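Local structure of amidase, hydantoinase/carbamoylase family (Paraburkholderia phymatum, 6C0D) at residues A[19-24]-A[108-113]; A[201-206]-A[357-362]; A[213-218]-A[335-340]; A[223-228]-A[325-330]; A[273-278]-A[287-292]. The protein probably hydrolyses N-carbamoyl-L-amino acids, as a homodimeric, zinc-dependent amidase of the peptidase M20 family. All blocks are in the same frame, centred on the assembly; numbering follows the deposited sequence. Where two conformers were deposited one is given.

Contact 1 of 5, residues A[19-24]-A[108-113]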
# COMPACT_ATOMS: atom_id res chain seq x y z
N ILE A 19 -5.83 -46.33 -15.27
CA ILE A 19 -5.27 -45.81 -16.51
C ILE A 19 -6.30 -44.93 -17.21
O ILE A 19 -6.00 -43.82 -17.67
CB ILE A 19 -4.80 -46.97 -17.41
CG1 ILE A 19 -3.68 -47.75 -16.73
CG2 ILE A 19 -4.31 -46.44 -18.77
CD1 ILE A 19 -3.25 -48.99 -17.51
N ARG A 20 -7.54 -45.43 -17.30
CA ARG A 20 -8.63 -44.66 -17.88
C ARG A 20 -8.84 -43.34 -17.14
O ARG A 20 -9.07 -42.29 -17.76
CB ARG A 20 -9.91 -45.51 -17.86
CG ARG A 20 -11.13 -44.89 -18.52
CD ARG A 20 -12.27 -45.92 -18.61
NE ARG A 20 -12.70 -46.36 -17.27
CZ ARG A 20 -13.53 -47.38 -17.05
NH1 ARG A 20 -14.03 -48.07 -18.07
NH2 ARG A 20 -13.88 -47.70 -15.81
N LEU A 21 -8.78 -43.38 -15.81
CA LEU A 21 -8.92 -42.17 -15.00
C LEU A 21 -7.86 -41.13 -15.35
O LEU A 21 -8.18 -39.97 -15.65
CB LEU A 21 -8.81 -42.53 -13.52
CG LEU A 21 -8.72 -41.35 -12.56
CD1 LEU A 21 -10.10 -40.69 -12.46
CD2 LEU A 21 -8.22 -41.82 -11.20
N LEU A 22 -6.58 -41.53 -15.30
CA LEU A 22 -5.50 -40.59 -15.59
C LEU A 22 -5.54 -40.11 -17.04
O LEU A 22 -5.24 -38.94 -17.32
CB LEU A 22 -4.14 -41.24 -15.28
CG LEU A 22 -3.98 -41.39 -13.76
CD1 LEU A 22 -2.87 -42.38 -13.40
CD2 LEU A 22 -3.73 -40.03 -13.15
N ASP A 23 -5.89 -41.00 -17.98
CA ASP A 23 -5.98 -40.59 -19.39
C ASP A 23 -6.99 -39.46 -19.57
O ASP A 23 -6.73 -38.48 -20.27
CB ASP A 23 -6.37 -41.77 -20.29
CG ASP A 23 -5.24 -42.79 -20.48
OD1 ASP A 23 -4.10 -42.56 -20.00
OD2 ASP A 23 -5.50 -43.84 -21.11
N ASP A 24 -8.17 -39.59 -18.94
CA ASP A 24 -9.19 -38.54 -19.04
C ASP A 24 -8.73 -37.25 -18.36
O ASP A 24 -8.98 -36.16 -18.88
CB ASP A 24 -10.51 -39.00 -18.43
CG ASP A 24 -11.33 -39.88 -19.38
OD1 ASP A 24 -11.06 -39.89 -20.60
OD2 ASP A 24 -12.27 -40.53 -18.89
N GLY A 108 -16.01 -38.19 -10.95
CA GLY A 108 -17.41 -38.53 -11.12
C GLY A 108 -17.64 -39.42 -12.32
O GLY A 108 -18.34 -40.43 -12.24
N LEU A 109 -17.01 -39.08 -13.44
CA LEU A 109 -17.12 -39.89 -14.65
C LEU A 109 -16.61 -41.31 -14.41
O LEU A 109 -17.26 -42.30 -14.78
CB LEU A 109 -16.35 -39.22 -15.79
CG LEU A 109 -16.34 -39.84 -17.18
CD1 LEU A 109 -17.77 -39.90 -17.73
CD2 LEU A 109 -15.42 -39.00 -18.11
N GLU A 110 -15.42 -41.43 -13.81
CA GLU A 110 -14.86 -42.76 -13.62
C GLU A 110 -15.70 -43.57 -12.64
O GLU A 110 -15.87 -44.78 -12.80
CB GLU A 110 -13.42 -42.68 -13.12
CG GLU A 110 -12.81 -44.05 -12.80
CD GLU A 110 -12.76 -44.98 -14.00
OE1 GLU A 110 -12.77 -44.50 -15.16
OE2 GLU A 110 -12.71 -46.22 -13.79
N ILE A 111 -16.20 -42.91 -11.60
CA ILE A 111 -17.03 -43.61 -10.62
C ILE A 111 -18.31 -44.10 -11.26
O ILE A 111 -18.74 -45.24 -11.03
CB ILE A 111 -17.30 -42.71 -9.40
CG1 ILE A 111 -15.98 -42.47 -8.65
CG2 ILE A 111 -18.35 -43.36 -8.46
CD1 ILE A 111 -16.05 -41.32 -7.65
N ALA A 112 -18.93 -43.27 -12.12
CA ALA A 112 -20.11 -43.74 -12.86
C ALA A 112 -19.77 -44.96 -13.71
O ALA A 112 -20.52 -45.95 -13.72
CB ALA A 112 -20.66 -42.62 -13.72
N ARG A 113 -18.62 -44.91 -14.40
CA ARG A 113 -18.21 -46.05 -15.22
C ARG A 113 -17.99 -47.28 -14.35
O ARG A 113 -18.51 -48.36 -14.63
CB ARG A 113 -16.95 -45.69 -16.01
CG ARG A 113 -17.23 -44.72 -17.19
CD ARG A 113 -15.98 -44.51 -18.07
NE ARG A 113 -14.87 -43.90 -17.32
CZ ARG A 113 -14.18 -42.83 -17.71
NH1 ARG A 113 -14.46 -42.22 -18.86
NH2 ARG A 113 -13.19 -42.37 -16.95

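Contact 2 of 5, residues A[201-206]-A[357-362]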
# COMPACT_ATOMS: atom_id res chain seq x y z
N GLY A 201 -2.56 -26.67 2.45
CA GLY A 201 -1.49 -27.18 3.28
C GLY A 201 -1.84 -28.08 4.44
O GLY A 201 -0.97 -28.83 4.88
N ARG A 202 -3.07 -28.03 4.97
CA ARG A 202 -3.38 -28.81 6.17
C ARG A 202 -3.22 -30.30 5.90
O ARG A 202 -2.53 -31.01 6.64
CB ARG A 202 -4.79 -28.50 6.66
CG ARG A 202 -5.29 -29.46 7.75
CD ARG A 202 -4.60 -29.25 9.08
NE ARG A 202 -5.21 -28.18 9.86
CZ ARG A 202 -4.58 -27.48 10.81
NH1 ARG A 202 -5.22 -26.51 11.45
NH2 ARG A 202 -3.31 -27.74 11.10
N LEU A 203 -3.83 -30.79 4.83
CA LEU A 203 -3.63 -32.17 4.44
C LEU A 203 -2.16 -32.46 4.19
O LEU A 203 -1.60 -33.42 4.73
CB LEU A 203 -4.51 -32.46 3.22
CG LEU A 203 -4.99 -33.87 2.95
CD1 LEU A 203 -5.54 -34.57 4.18
CD2 LEU A 203 -5.97 -33.85 1.82
N GLU A 204 -1.48 -31.58 3.43
CA GLU A 204 -0.04 -31.75 3.20
C GLU A 204 0.76 -31.64 4.50
O GLU A 204 1.65 -32.46 4.76
CB GLU A 204 0.48 -30.73 2.19
CG GLU A 204 2.01 -30.69 2.14
CD GLU A 204 2.58 -29.56 1.31
OE1 GLU A 204 2.89 -29.78 0.12
OE2 GLU A 204 2.72 -28.44 1.85
N ALA A 205 0.48 -30.62 5.32
CA ALA A 205 1.25 -30.46 6.55
C ALA A 205 1.11 -31.67 7.47
O ALA A 205 2.03 -31.96 8.24
CB ALA A 205 0.83 -29.19 7.29
N SER A 206 -0.04 -32.36 7.43
CA SER A 206 -0.22 -33.56 8.23
C SER A 206 0.36 -34.81 7.57
O SER A 206 0.41 -35.86 8.21
CB SER A 206 -1.71 -33.78 8.52
OG SER A 206 -2.23 -32.71 9.29
N GLN A 357 -4.03 -42.88 7.09
CA GLN A 357 -3.60 -41.80 6.20
C GLN A 357 -4.76 -40.89 5.82
O GLN A 357 -4.75 -40.27 4.75
CB GLN A 357 -2.92 -42.37 4.94
CG GLN A 357 -1.67 -43.19 5.29
CD GLN A 357 -0.53 -42.38 5.88
OE1 GLN A 357 -0.59 -41.14 5.99
NE2 GLN A 357 0.54 -43.07 6.27
N TRP A 358 -5.78 -40.80 6.67
CA TRP A 358 -6.90 -39.90 6.40
C TRP A 358 -7.27 -39.10 7.65
O TRP A 358 -6.92 -39.48 8.78
CB TRP A 358 -8.13 -40.69 5.90
CG TRP A 358 -8.77 -41.52 6.97
CD1 TRP A 358 -8.41 -42.79 7.36
CD2 TRP A 358 -9.87 -41.14 7.80
NE1 TRP A 358 -9.23 -43.21 8.41
CE2 TRP A 358 -10.13 -42.21 8.69
CE3 TRP A 358 -10.66 -39.98 7.89
CZ2 TRP A 358 -11.16 -42.17 9.65
CZ3 TRP A 358 -11.69 -39.93 8.85
CH2 TRP A 358 -11.91 -41.02 9.73
N MET A 359 -7.95 -37.97 7.44
CA MET A 359 -8.40 -37.17 8.59
C MET A 359 -9.66 -36.40 8.24
O MET A 359 -9.93 -36.11 7.07
CB MET A 359 -7.33 -36.17 9.06
CG MET A 359 -6.95 -35.15 7.96
SD MET A 359 -5.49 -34.11 8.33
CE MET A 359 -6.22 -32.95 9.45
N HIS A 360 -10.44 -36.07 9.27
CA HIS A 360 -11.47 -35.05 9.13
C HIS A 360 -10.83 -33.66 9.14
O HIS A 360 -9.83 -33.42 9.82
CB HIS A 360 -12.47 -35.11 10.29
CG HIS A 360 -13.40 -36.28 10.25
ND1 HIS A 360 -13.17 -37.44 10.95
CD2 HIS A 360 -14.59 -36.46 9.61
CE1 HIS A 360 -14.16 -38.29 10.74
NE2 HIS A 360 -15.04 -37.72 9.93
N MET A 361 -11.45 -32.73 8.41
CA MET A 361 -10.91 -31.37 8.34
C MET A 361 -11.95 -30.45 7.72
O MET A 361 -12.76 -30.90 6.91
CB MET A 361 -9.63 -31.33 7.50
CG MET A 361 -9.88 -31.90 6.08
SD MET A 361 -8.34 -31.99 5.10
CE MET A 361 -8.05 -30.25 4.81
N PRO A 362 -11.94 -29.17 8.06
CA PRO A 362 -12.80 -28.22 7.35
C PRO A 362 -12.22 -27.90 5.98
O PRO A 362 -11.02 -28.12 5.72
CB PRO A 362 -12.78 -26.98 8.25
CG PRO A 362 -11.36 -27.02 8.83
CD PRO A 362 -11.11 -28.50 9.08

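Contact 3 of 5, residues A[213-218]-A[335-340]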
# COMPACT_ATOMS: atom_id res chain seq x y z
N VAL A 213 -14.27 -33.87 4.55
CA VAL A 213 -14.59 -32.48 4.88
C VAL A 213 -15.77 -32.41 5.86
O VAL A 213 -16.84 -32.98 5.62
CB VAL A 213 -14.86 -31.67 3.60
CG1 VAL A 213 -15.36 -30.25 3.93
CG2 VAL A 213 -13.55 -31.58 2.74
N THR A 214 -15.56 -31.72 6.98
CA THR A 214 -16.61 -31.55 7.99
C THR A 214 -17.56 -30.42 7.62
O THR A 214 -18.79 -30.58 7.66
CB THR A 214 -15.97 -31.25 9.34
OG1 THR A 214 -15.05 -30.15 9.17
CG2 THR A 214 -15.21 -32.47 9.84
N THR A 215 -16.99 -29.27 7.29
CA THR A 215 -17.72 -28.01 7.16
C THR A 215 -16.95 -27.15 6.18
O THR A 215 -15.72 -27.13 6.20
CB THR A 215 -17.79 -27.28 8.51
OG1 THR A 215 -18.37 -28.13 9.50
CG2 THR A 215 -18.63 -26.00 8.40
N ILE A 216 -17.68 -26.44 5.32
CA ILE A 216 -17.10 -25.37 4.51
C ILE A 216 -17.18 -24.07 5.31
O ILE A 216 -18.27 -23.69 5.76
CB ILE A 216 -17.82 -25.27 3.16
CG1 ILE A 216 -17.65 -26.59 2.39
CG2 ILE A 216 -17.31 -24.08 2.35
CD1 ILE A 216 -18.46 -26.65 1.10
N VAL A 217 -16.04 -23.41 5.52
CA VAL A 217 -15.99 -22.32 6.50
C VAL A 217 -16.84 -21.15 6.02
O VAL A 217 -17.03 -20.93 4.82
CB VAL A 217 -14.54 -21.85 6.76
CG1 VAL A 217 -13.72 -22.98 7.43
CG2 VAL A 217 -13.91 -21.40 5.45
N GLY A 218 -17.40 -20.41 6.98
CA GLY A 218 -17.97 -19.11 6.67
C GLY A 218 -16.88 -18.06 6.53
O GLY A 218 -15.73 -18.28 6.93
N PRO A 335 -20.93 -20.64 7.67
CA PRO A 335 -20.45 -22.03 7.54
C PRO A 335 -21.56 -22.93 7.01
O PRO A 335 -22.74 -22.71 7.27
CB PRO A 335 -20.06 -22.41 8.97
CG PRO A 335 -19.86 -21.05 9.72
CD PRO A 335 -20.89 -20.16 9.06
N VAL A 336 -21.15 -23.95 6.27
CA VAL A 336 -22.09 -24.91 5.67
C VAL A 336 -21.58 -26.30 6.01
O VAL A 336 -20.50 -26.69 5.55
CB VAL A 336 -22.25 -24.72 4.15
CG1 VAL A 336 -23.11 -25.85 3.57
CG2 VAL A 336 -22.90 -23.36 3.83
N THR A 337 -22.33 -27.04 6.82
CA THR A 337 -21.85 -28.36 7.23
C THR A 337 -22.09 -29.38 6.12
O THR A 337 -23.09 -29.31 5.40
CB THR A 337 -22.55 -28.83 8.50
OG1 THR A 337 -23.94 -29.01 8.21
CG2 THR A 337 -22.43 -27.79 9.60
N MET A 338 -21.17 -30.33 6.00
CA MET A 338 -21.40 -31.46 5.11
C MET A 338 -22.25 -32.50 5.83
O MET A 338 -22.19 -32.63 7.06
CB MET A 338 -20.08 -32.06 4.65
CG MET A 338 -19.17 -31.05 3.90
SD MET A 338 -19.79 -30.54 2.30
CE MET A 338 -20.72 -29.02 2.70
N ASP A 339 -23.04 -33.24 5.06
CA ASP A 339 -23.99 -34.19 5.65
C ASP A 339 -23.26 -35.20 6.53
O ASP A 339 -22.28 -35.80 6.10
CB ASP A 339 -24.75 -34.92 4.55
CG ASP A 339 -25.84 -35.81 5.10
OD1 ASP A 339 -26.95 -35.29 5.33
OD2 ASP A 339 -25.56 -37.00 5.32
N ALA A 340 -23.75 -35.39 7.77
CA ALA A 340 -23.01 -36.24 8.71
C ALA A 340 -22.97 -37.71 8.27
O ALA A 340 -21.94 -38.39 8.41
CB ALA A 340 -23.62 -36.13 10.11

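Contact 4 of 5, residues A[223-228]-A[325-330]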
# COMPACT_ATOMS: atom_id res chain seq x y z
N GLN A 223 -13.32 -3.59 5.29
CA GLN A 223 -12.32 -2.54 5.21
C GLN A 223 -12.33 -1.78 6.52
O GLN A 223 -13.39 -1.52 7.10
CB GLN A 223 -12.59 -1.55 4.08
CG GLN A 223 -12.36 -2.05 2.69
CD GLN A 223 -12.47 -0.92 1.68
OE1 GLN A 223 -12.48 0.25 2.06
NE2 GLN A 223 -12.54 -1.27 0.41
N LEU A 224 -11.16 -1.43 7.00
CA LEU A 224 -11.04 -0.62 8.20
C LEU A 224 -10.24 0.62 7.83
O LEU A 224 -9.08 0.52 7.43
CB LEU A 224 -10.37 -1.41 9.31
CG LEU A 224 -10.27 -0.70 10.65
CD1 LEU A 224 -11.65 -0.36 11.21
CD2 LEU A 224 -9.56 -1.64 11.55
N ARG A 225 -10.89 1.78 7.93
CA ARG A 225 -10.30 3.07 7.57
C ARG A 225 -9.88 3.82 8.82
O ARG A 225 -10.57 3.76 9.85
CB ARG A 225 -11.29 3.94 6.79
CG ARG A 225 -11.67 3.44 5.42
CD ARG A 225 -12.65 4.41 4.75
NE ARG A 225 -13.08 3.95 3.43
CZ ARG A 225 -14.20 4.34 2.83
NH1 ARG A 225 -15.02 5.19 3.44
NH2 ARG A 225 -14.51 3.87 1.64
N PHE A 226 -8.77 4.55 8.73
CA PHE A 226 -8.25 5.37 9.81
C PHE A 226 -8.11 6.78 9.29
O PHE A 226 -7.53 7.00 8.22
CB PHE A 226 -6.90 4.82 10.30
CG PHE A 226 -7.04 3.46 10.90
CD1 PHE A 226 -7.04 2.33 10.10
CD2 PHE A 226 -7.25 3.33 12.26
CE1 PHE A 226 -7.22 1.06 10.64
CE2 PHE A 226 -7.43 2.05 12.83
CZ PHE A 226 -7.41 0.92 12.01
N ILE A 227 -8.69 7.74 10.01
CA ILE A 227 -8.73 9.12 9.57
C ILE A 227 -7.96 9.94 10.59
O ILE A 227 -8.44 10.13 11.72
CB ILE A 227 -10.15 9.65 9.40
CG1 ILE A 227 -10.93 8.83 8.35
CG2 ILE A 227 -10.10 11.10 8.97
CD1 ILE A 227 -11.61 7.59 8.91
N GLY A 228 -6.79 10.41 10.20
CA GLY A 228 -5.98 11.25 11.04
C GLY A 228 -5.73 12.59 10.36
O GLY A 228 -6.67 13.21 9.86
N GLU A 325 -12.97 3.48 11.30
CA GLU A 325 -14.25 3.35 10.63
C GLU A 325 -14.33 1.99 9.96
O GLU A 325 -13.51 1.68 9.08
CB GLU A 325 -14.44 4.47 9.60
CG GLU A 325 -15.74 4.40 8.85
CD GLU A 325 -15.80 5.46 7.76
OE1 GLU A 325 -16.54 5.25 6.77
OE2 GLU A 325 -15.10 6.49 7.91
N LEU A 326 -15.30 1.17 10.36
CA LEU A 326 -15.41 -0.20 9.89
C LEU A 326 -16.46 -0.28 8.79
O LEU A 326 -17.59 0.21 8.97
CB LEU A 326 -15.78 -1.13 11.04
CG LEU A 326 -15.85 -2.63 10.78
CD1 LEU A 326 -14.47 -3.19 10.54
CD2 LEU A 326 -16.52 -3.32 11.95
N ILE A 327 -16.11 -0.92 7.67
CA ILE A 327 -17.02 -1.04 6.53
C ILE A 327 -17.16 -2.51 6.17
O ILE A 327 -16.17 -3.16 5.80
CB ILE A 327 -16.52 -0.24 5.31
CG1 ILE A 327 -16.30 1.22 5.72
CG2 ILE A 327 -17.52 -0.34 4.18
CD1 ILE A 327 -15.35 1.93 4.83
N ALA A 328 -18.37 -3.03 6.27
CA ALA A 328 -18.59 -4.42 5.88
C ALA A 328 -18.57 -4.54 4.36
O ALA A 328 -19.08 -3.67 3.65
CB ALA A 328 -19.93 -4.93 6.43
N CYS A 329 -17.95 -5.60 3.86
CA CYS A 329 -17.96 -5.87 2.43
C CYS A 329 -19.09 -6.83 2.09
O CYS A 329 -19.45 -7.71 2.88
CB CYS A 329 -16.64 -6.49 1.98
SG CYS A 329 -15.27 -5.41 2.31
N GLU A 330 -19.66 -6.64 0.90
CA GLU A 330 -20.70 -7.55 0.45
C GLU A 330 -20.14 -8.96 0.30
O GLU A 330 -18.94 -9.15 0.09
CB GLU A 330 -21.30 -7.06 -0.87

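Contact 5 of 5, residues A[273-278]-A[287-292]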
# COMPACT_ATOMS: atom_id res chain seq x y z
N ARG A 273 -4.19 -6.40 2.61
CA ARG A 273 -3.80 -5.15 1.98
C ARG A 273 -3.74 -4.05 3.01
O ARG A 273 -4.55 -4.01 3.94
CB ARG A 273 -4.79 -4.77 0.87
CG ARG A 273 -4.31 -3.64 -0.02
CD ARG A 273 -5.37 -3.26 -1.07
NE ARG A 273 -4.84 -2.25 -1.99
CZ ARG A 273 -4.26 -2.53 -3.15
NH1 ARG A 273 -4.15 -3.80 -3.55
NH2 ARG A 273 -3.79 -1.56 -3.91
N ILE A 274 -2.76 -3.15 2.84
CA ILE A 274 -2.61 -1.93 3.64
C ILE A 274 -2.23 -0.79 2.70
O ILE A 274 -1.33 -0.95 1.87
CB ILE A 274 -1.54 -2.10 4.74
CG1 ILE A 274 -1.97 -3.12 5.79
CG2 ILE A 274 -1.19 -0.73 5.41
CD1 ILE A 274 -0.80 -3.49 6.76
N ASP A 275 -2.92 0.35 2.80
CA ASP A 275 -2.63 1.51 1.97
C ASP A 275 -2.55 2.74 2.86
O ASP A 275 -3.48 3.01 3.63
CB ASP A 275 -3.72 1.73 0.89
CG ASP A 275 -3.82 0.57 -0.10
OD1 ASP A 275 -2.82 0.28 -0.79
OD2 ASP A 275 -4.91 -0.04 -0.21
N LEU A 276 -1.44 3.47 2.77
CA LEU A 276 -1.28 4.74 3.47
C LEU A 276 -1.38 5.88 2.47
O LEU A 276 -0.87 5.78 1.35
CB LEU A 276 0.07 4.84 4.21
CG LEU A 276 0.51 3.67 5.09
CD1 LEU A 276 1.75 4.04 5.94
CD2 LEU A 276 -0.61 3.11 5.96
N ASP A 277 -2.04 6.96 2.88
CA ASP A 277 -2.25 8.12 2.04
C ASP A 277 -1.55 9.32 2.66
O ASP A 277 -1.83 9.67 3.81
CB ASP A 277 -3.74 8.40 1.86
CG ASP A 277 -4.01 9.60 1.00
OD1 ASP A 277 -4.28 10.69 1.56
OD2 ASP A 277 -3.90 9.46 -0.23
N PRO A 278 -0.64 10.01 1.95
CA PRO A 278 -0.44 9.79 0.51
C PRO A 278 0.59 8.74 0.12
O PRO A 278 0.66 8.40 -1.06
CB PRO A 278 0.05 11.18 0.04
CG PRO A 278 0.82 11.71 1.21
CD PRO A 278 0.07 11.21 2.44
N LYS A 287 -4.53 9.49 6.17
CA LYS A 287 -5.53 8.43 6.03
C LYS A 287 -4.81 7.11 5.79
O LYS A 287 -3.71 7.08 5.24
CB LYS A 287 -6.51 8.69 4.88
CG LYS A 287 -7.38 9.93 5.05
CD LYS A 287 -8.33 10.11 3.86
CE LYS A 287 -9.19 11.36 4.03
NZ LYS A 287 -10.03 11.65 2.83
N ALA A 288 -5.47 6.02 6.17
CA ALA A 288 -4.92 4.68 6.01
C ALA A 288 -6.08 3.70 5.99
O ALA A 288 -7.09 3.91 6.67
CB ALA A 288 -3.95 4.33 7.13
N VAL A 289 -5.93 2.61 5.23
CA VAL A 289 -6.98 1.60 5.14
C VAL A 289 -6.34 0.22 5.09
O VAL A 289 -5.29 0.03 4.46
CB VAL A 289 -7.90 1.85 3.92
CG1 VAL A 289 -7.10 1.82 2.64
CG2 VAL A 289 -9.04 0.80 3.87
N LEU A 290 -6.95 -0.74 5.78
CA LEU A 290 -6.54 -2.13 5.65
C LEU A 290 -7.74 -2.94 5.19
O LEU A 290 -8.89 -2.56 5.42
CB LEU A 290 -5.97 -2.70 6.97
CG LEU A 290 -6.87 -2.90 8.21
CD1 LEU A 290 -7.80 -4.15 8.11
CD2 LEU A 290 -6.00 -3.04 9.44
N HIS A 291 -7.45 -4.06 4.54
CA HIS A 291 -8.45 -5.05 4.19
C HIS A 291 -8.25 -6.26 5.09
O HIS A 291 -7.12 -6.76 5.23
CB HIS A 291 -8.34 -5.44 2.72
CG HIS A 291 -8.59 -4.30 1.78
ND1 HIS A 291 -8.89 -4.48 0.45
CD2 HIS A 291 -8.57 -2.96 1.98
CE1 HIS A 291 -9.07 -3.30 -0.13
NE2 HIS A 291 -8.88 -2.37 0.78
N LEU A 292 -9.34 -6.72 5.73
CA LEU A 292 -9.31 -7.81 6.69
C LEU A 292 -10.28 -8.89 6.24
O LEU A 292 -11.42 -8.59 5.86
CB LEU A 292 -9.72 -7.32 8.09
CG LEU A 292 -9.85 -8.39 9.19
CD1 LEU A 292 -8.45 -8.90 9.57
CD2 LEU A 292 -10.57 -7.84 10.40
O HOH W 1 -5.88 -1.39 2.01
O HOH W 2 -7.31 0.14 -0.89

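Contact 1 of 5, residues A[19-24]-A[108-113]
Two arginines, R20 and R113, run antiparallel alongside each other with their NE atoms 3.3 Å apart, and E110 makes this tolerable by taking bonds from both. R20 grips the carboxylate side-on. Its NE reaches the syn lone pair of E110 OE1 at 2.8 Å, and its NH2 donates almost straight (173°) to E110 OE2, also at 2.8 Å. R113, from one turn further along the same helix as E110, brings NE and NH2 onto OE1 as well, so that this one oxygen accepts three N-H groups. The outer end of R113 then straddles D24: NH1 and NH2 are each 2.8 Å from D24 OD2. Over one face of the R113 guanidinium lies R20 CD, over the opposite face L109. R20 gets there with CG anti to its backbone N (chi1 -176°) and a bend at chi3. The pattern of opposite charges probably keeps all four groups ionised. Further salt bridges run from R20 to E117 and from D24 to R57, while L21 CD1 packs on E110 CB at 3.9 Å. Away from the zinc site, the result is a buried salt-bridge network between two nearly antiparallel helices, 18-30 and 102-117.

Contact 2 of 5, residues A[201-206]-A[357-362]
Helix 202-206 passes strand 358-362 at 142° between their N-to-C directions, with 10.0 Å between the axes; by CA positions, R202 is nearest M361 and L203 nearest M359. No hydrogen bond spans the gap; two methionines from alternate positions of the strand fill it. Both M359 and M361 place CG between the backbone N and the carbonyl carbon (chi1 61° and 56°), then extend and bend at the last torsion, which brings both methyls to the aliphatic part of R202. There, in the conformer described (R202 has two), R202 CG lies 4.0 Å from M359 CE. L203 CD1 rests against both methionines, 3.9 Å from M361 SD and 4.1 Å from M359 CG, its side chain roughly perpendicular to M361 and alongside M359 in the opposite sense. The short helix directly follows strand 189-198, which carries the zinc ligand H196, and the contact lays it over the sheet in which strand 358-363 pairs parallel with strand 210-227. On the sheet side, F382 continues the apolar layer beneath L203 and M361. The charged end of R202 turns to D266, and its side chain also packs on P237 of the second subunit. One turn on from R202, S206 OG lies 3.7 Å from M359 SD while donating to R202 O at 3.2 Å. That carbonyl also accepts S206 N, from the opposite face of its plane.

Contact 3 of 5, residues A[213-218]-A[335-340]
I216 and V336 form a hydrogen-bonded antiparallel pair: I216 N donates to V336 O at 2.8 Å, and V336 N returns a bond to I216 O at 2.9 Å. One step along, M338 N donates to T214 O at 2.9 Å and 167°, closing the other side of the non-hydrogen-bonded pair T215-T337. Two of the acceptors carry a second, softer contact, since T215 CA approaches V336 O at 3.5 Å and P335 CA approaches I216 O at 3.3 Å. Strand 210-227 runs from the metal-binding part of the chain into the elongated domain, and the short strand 336-337 comes back beside it, consistent with the paired connections between catalytic and dimerisation domains in M20 enzymes. Backbone groups of strand 210-227 that do not face 335-340 find partners in M361, S363 and M380, while T214 OG1 has a weak bond to M361 O. The side chain of M338 adds the apolar part. Its CG lies 3.9 Å from V213 CG1, and bends at chi2 and chi3 bring CE to 3.6 Å from I216 CD1. P335 rests its ring against G218, which has no side chain to intervene. D339, at the N-cap position, receives L342 N on its OD2.

Contact 4 of 5, residues A[223-228]-A[325-330]
Four backbone hydrogen bonds tie Q223 to I327 and R225 to E325. R225 N to E325 O is the straightest, 174° at 2.9 Å, and E325 N to R225 O the most bent, 138° at 2.8 Å; Q223 and I327 exchange the other two. Between these hydrogen-bonded pairs sits the non-hydrogen-bonded pair L224-L326. The side chains of R225 and E325 run alongside each other, but their salt bridge is long, 3.7 Å from NH1 to OE1. The other oxygen, E325 OE2, forms a salt bridge with R323. Strand 323-328 forms one edge of the four-stranded antiparallel sheet of the dimerisation domain, with strand 210-227 between it and strand 283-296. The face bearing L224 and L326 turns to helices 244-262 and 299-317; in the L224 conformer described, the CD1 atoms of the two leucines are 4.1 Å apart. On the other face, the extended R225 chain (chi2 and chi3 near 180°) reaches across I327, whose CD1 sits over the centre of the guanidinium, though with two R225 conformers this tight approach is doubtful in detail. I227 CD1 meets E325 OE2 at 3.8 Å, and C329 packs on F281 of the second subunit.

Contact 5 of 5, residues A[273-278]-A[287-292]
R273 lies alongside H291, its CD over one face of the imidazole, 4.0 Å from the ring centroid and 17° off the normal, in a CH-pi contact. Extended from CG to NE, the arginine carries on past the ring to D275 OD2, which takes R273 NE on its syn lone pair at 2.8 Å. The same oxygen accepts a hydrogen bond from a water that also donates to V289 O at 2.9 Å, so the aspartate is tied to the facing strand through solvent. D275 CB packs on V289 CG1 at 3.8 Å in the V289 conformer described. The frame that positions these groups is a beta hairpin of strands 268-277 and 283-296, whose segments 273-277 and 287-292 run antiparallel at 174°. D275 and V289 exchange two backbone bonds, and D277 N donates to K287 O. V289 O thus has two donors, D275 N and the water. On the other face, L276 CD2 meets A288 CB at 3.7 Å, and I274 touches L290; helix 244-262 covers A288, I274 and L290. Outside the pair, D277 reaches R230. The second subunit is close: G279 O of that chain accepts R273 NH1, F281 of it meets the H291 ring, and its I274 packs on I274. One face is apolar and the other polar and hydrated; the R273-D275 bridge, probably ionised, is consistent with fixing the arginine where NH1 meets the second subunit.

Contact 1 is buried in its helical layer yet relies on charge, its salt bridges being enclosed between helices 18-30 and 102-117, whereas contact 2 has no hydrogen bond across it and depends on two methionines, a leucine and the aliphatic part of an arginine. Contacts 3 and 4 both use strand 210-227: the first lies where the two domains join, the second out on the surface of the elongated domain. Contacts 2 and 3 meet through M361 O and T214 N. Contacts 4 and 5 adjoin through strands 210-227 and 283-296 and share the backbone-bonded sheet; both touch the second subunit, contact 5 more extensively and with waters. Contact 1 lies on the opposite side of the chain's centre from both.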